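Long-range contact in mRNA interferase (Mycobacterium tuberculosis, PDB 6L2A), which probably acts as the toxin of a type II toxin-antitoxin system, an endonuclease that cleaves RNA: residues 10-15 with 30-35. The protein carries 6 engineered substitutions. Numbering follows the deposited sequence.
Engineered in segment 10-15: Ser15 (natural residue Asp).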
loop_
_atom_site.group_PDB
_atom_site.type_symbol
_atom_site.label_atom_id
_atom_site.label_comp_id
_atom_site.label_asym_id
_atom_site.label_seq_id
_atom_site.Cartn_x
_atom_site.Cartn_y
_atom_site.Cartn_z
ATOM N N GLU A 10 -12.998 1.074 -8.310
ATOM C CA GLU A 10 -13.162 0.197 -9.459
ATOM C C GLU A 10 -12.353 -1.079 -9.276
ATOM O O GLU A 10 -11.306 -1.093 -8.623
ATOM C CB GLU A 10 -12.726 0.899 -10.744
ATOM C CG GLU A 10 -13.649 2.008 -11.205
ATOM C CD GLU A 10 -13.275 2.536 -12.574
ATOM O OE1 GLU A 10 -14.159 3.093 -13.255
ATOM O OE2 GLU A 10 -12.097 2.396 -12.970
ATOM N N ILE A 11 -12.850 -2.160 -9.871
ATOM C CA ILE A 11 -12.177 -3.454 -9.858
ATOM C C ILE A 11 -11.583 -3.683 -11.239
ATOM O O ILE A 11 -12.306 -3.680 -12.243
ATOM C CB ILE A 11 -13.134 -4.588 -9.470
ATOM C CG1 ILE A 11 -13.705 -4.326 -8.081
ATOM C CG2 ILE A 11 -12.417 -5.935 -9.510
ATOM C CD1 ILE A 11 -14.768 -5.289 -7.688
ATOM N N TRP A 12 -10.271 -3.878 -11.287
ATOM C CA TRP A 12 -9.544 -4.080 -12.528
ATOM C C TRP A 12 -8.795 -5.402 -12.485
ATOM O O TRP A 12 -8.330 -5.837 -11.429
ATOM C CB TRP A 12 -8.539 -2.948 -12.779
ATOM C CG TRP A 12 -9.145 -1.673 -13.266
ATOM C CD1 TRP A 12 -9.976 -0.842 -12.575
ATOM C CD2 TRP A 12 -8.949 -1.070 -14.550
ATOM N NE1 TRP A 12 -10.321 0.235 -13.353
ATOM C CE2 TRP A 12 -9.702 0.120 -14.570
ATOM C CE3 TRP A 12 -8.214 -1.424 -15.686
ATOM C CZ2 TRP A 12 -9.742 0.960 -15.682
ATOM C CZ3 TRP A 12 -8.255 -0.589 -16.791
ATOM C CH2 TRP A 12 -9.013 0.589 -16.780
ATOM N N GLN A 13 -8.687 -6.039 -13.645
ATOM C CA GLN A 13 -7.717 -7.107 -13.824
ATOM C C GLN A 13 -6.341 -6.474 -13.986
ATOM O O GLN A 13 -6.160 -5.579 -14.817
ATOM C CB GLN A 13 -8.069 -7.961 -15.041
ATOM C CG GLN A 13 -7.255 -9.240 -15.170
ATOM C CD GLN A 13 -7.701 -10.324 -14.202
ATOM O OE1 GLN A 13 -8.541 -10.095 -13.329
ATOM N NE2 GLN A 13 -7.144 -11.520 -14.362
ATOM N N VAL A 14 -5.380 -6.910 -13.173
ATOM C CA VAL A 14 -4.065 -6.285 -13.143
ATOM C C VAL A 14 -2.991 -7.358 -13.237
ATOM O O VAL A 14 -3.203 -8.521 -12.885
ATOM C CB VAL A 14 -3.847 -5.422 -11.877
ATOM C CG1 VAL A 14 -4.928 -4.363 -11.757
ATOM C CG2 VAL A 14 -3.809 -6.295 -10.631
ATOM N N SER A 15 -1.824 -6.948 -13.722
ATOM C CA SER A 15 -0.650 -7.809 -13.759
ATOM C C SER A 15 0.185 -7.558 -12.510
ATOM O O SER A 15 0.672 -6.442 -12.298
ATOM C CB SER A 15 0.173 -7.551 -15.021
ATOM O OG SER A 15 1.439 -8.179 -14.934
ATOM N N ALA A 30 -8.214 -6.601 -8.682
ATOM C CA ALA A 30 -7.775 -5.746 -7.589
ATOM C C ALA A 30 -8.631 -4.490 -7.567
ATOM O O ALA A 30 -9.181 -4.082 -8.592
ATOM C CB ALA A 30 -6.290 -5.382 -7.720
ATOM N N VAL A 31 -8.741 -3.889 -6.383
ATOM C CA VAL A 31 -9.516 -2.670 -6.174
ATOM C C VAL A 31 -8.571 -1.476 -6.184
ATOM O O VAL A 31 -7.578 -1.457 -5.447
ATOM C CB VAL A 31 -10.301 -2.724 -4.851
ATOM C CG1 VAL A 31 -11.159 -1.470 -4.691
ATOM C CG2 VAL A 31 -11.155 -3.983 -4.781
ATOM N N VAL A 32 -8.883 -0.476 -7.007
ATOM C CA VAL A 32 -8.120 0.769 -7.003
ATOM C C VAL A 32 -8.410 1.534 -5.719
ATOM O O VAL A 32 -9.573 1.811 -5.397
ATOM C CB VAL A 32 -8.467 1.617 -8.235
ATOM C CG1 VAL A 32 -7.705 2.931 -8.196
ATOM C CG2 VAL A 32 -8.177 0.848 -9.522
ATOM N N VAL A 33 -7.356 1.893 -4.983
ATOM C CA VAL A 33 -7.539 2.595 -3.713
ATOM C C VAL A 33 -6.718 3.878 -3.642
ATOM O O VAL A 33 -6.837 4.644 -2.678
ATOM C CB VAL A 33 -7.217 1.680 -2.516
ATOM C CG1 VAL A 33 -8.190 0.514 -2.465
ATOM C CG2 VAL A 33 -5.776 1.189 -2.581
ATOM N N SER A 34 -5.876 4.130 -4.640
ATOM C CA SER A 34 -5.245 5.440 -4.717
ATOM C C SER A 34 -6.307 6.501 -4.999
ATOM O O SER A 34 -7.315 6.238 -5.657
ATOM C CB SER A 34 -4.156 5.460 -5.794
ATOM O OG SER A 34 -4.578 4.825 -6.988
ATOM N N ASN A 35 -6.086 7.704 -4.470
ATOM C CA ASN A 35 -7.070 8.768 -4.620
ATOM C C ASN A 35 -7.202 9.177 -6.087
ATOM O O ASN A 35 -6.304 8.962 -6.908
ATOM C CB ASN A 35 -6.703 9.975 -3.752
ATOM C CG ASN A 35 -5.523 10.758 -4.298
ATOM O OD1 ASN A 35 -5.674 11.587 -5.192
ATOM N ND2 ASN A 35 -4.341 10.503 -3.750
#
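With the indole of Trp12 swung anti to its carbonyl carbon (chi1 -77°) and CG2 of Val32 likewise anti to its own, the two side chains lie alongside each other and extend in a common direction, Trp12 CD1 lying 3.9 Å from Val32 CG2. A hydrogen bond within its own strand helps to set the indole's rotation: Trp12 NE1 donates to Glu10 OE2 at 2.8 Å, with the acceptor almost in the ring plane but approached from above the carboxylate plane. Arg7 forms a salt bridge with the other carboxylate oxygen and probably helps to position the carboxylate. The backbones pair as an antiparallel ladder. Trp12 and Ala30 form a hydrogen-bonded pair, Trp12 N to Ala30 O being nearly straight (166°) and the return bond, Ala30 N to Trp12 O, more bent (137°); Val32 N reaches Glu10 O at 3.0 Å. Ile11 and Val31 make the adjoining non-hydrogen-bonded pair on the other face, Ile11 CG1 standing 4.2 Å from Val31 CG2. This ladder belongs to the SH3-like barrel of the MazF family: strand 95-101 flanks 10-14, strand 49-56 flanks 28-32, and Leu110 of helix 104-117 packs against Val31.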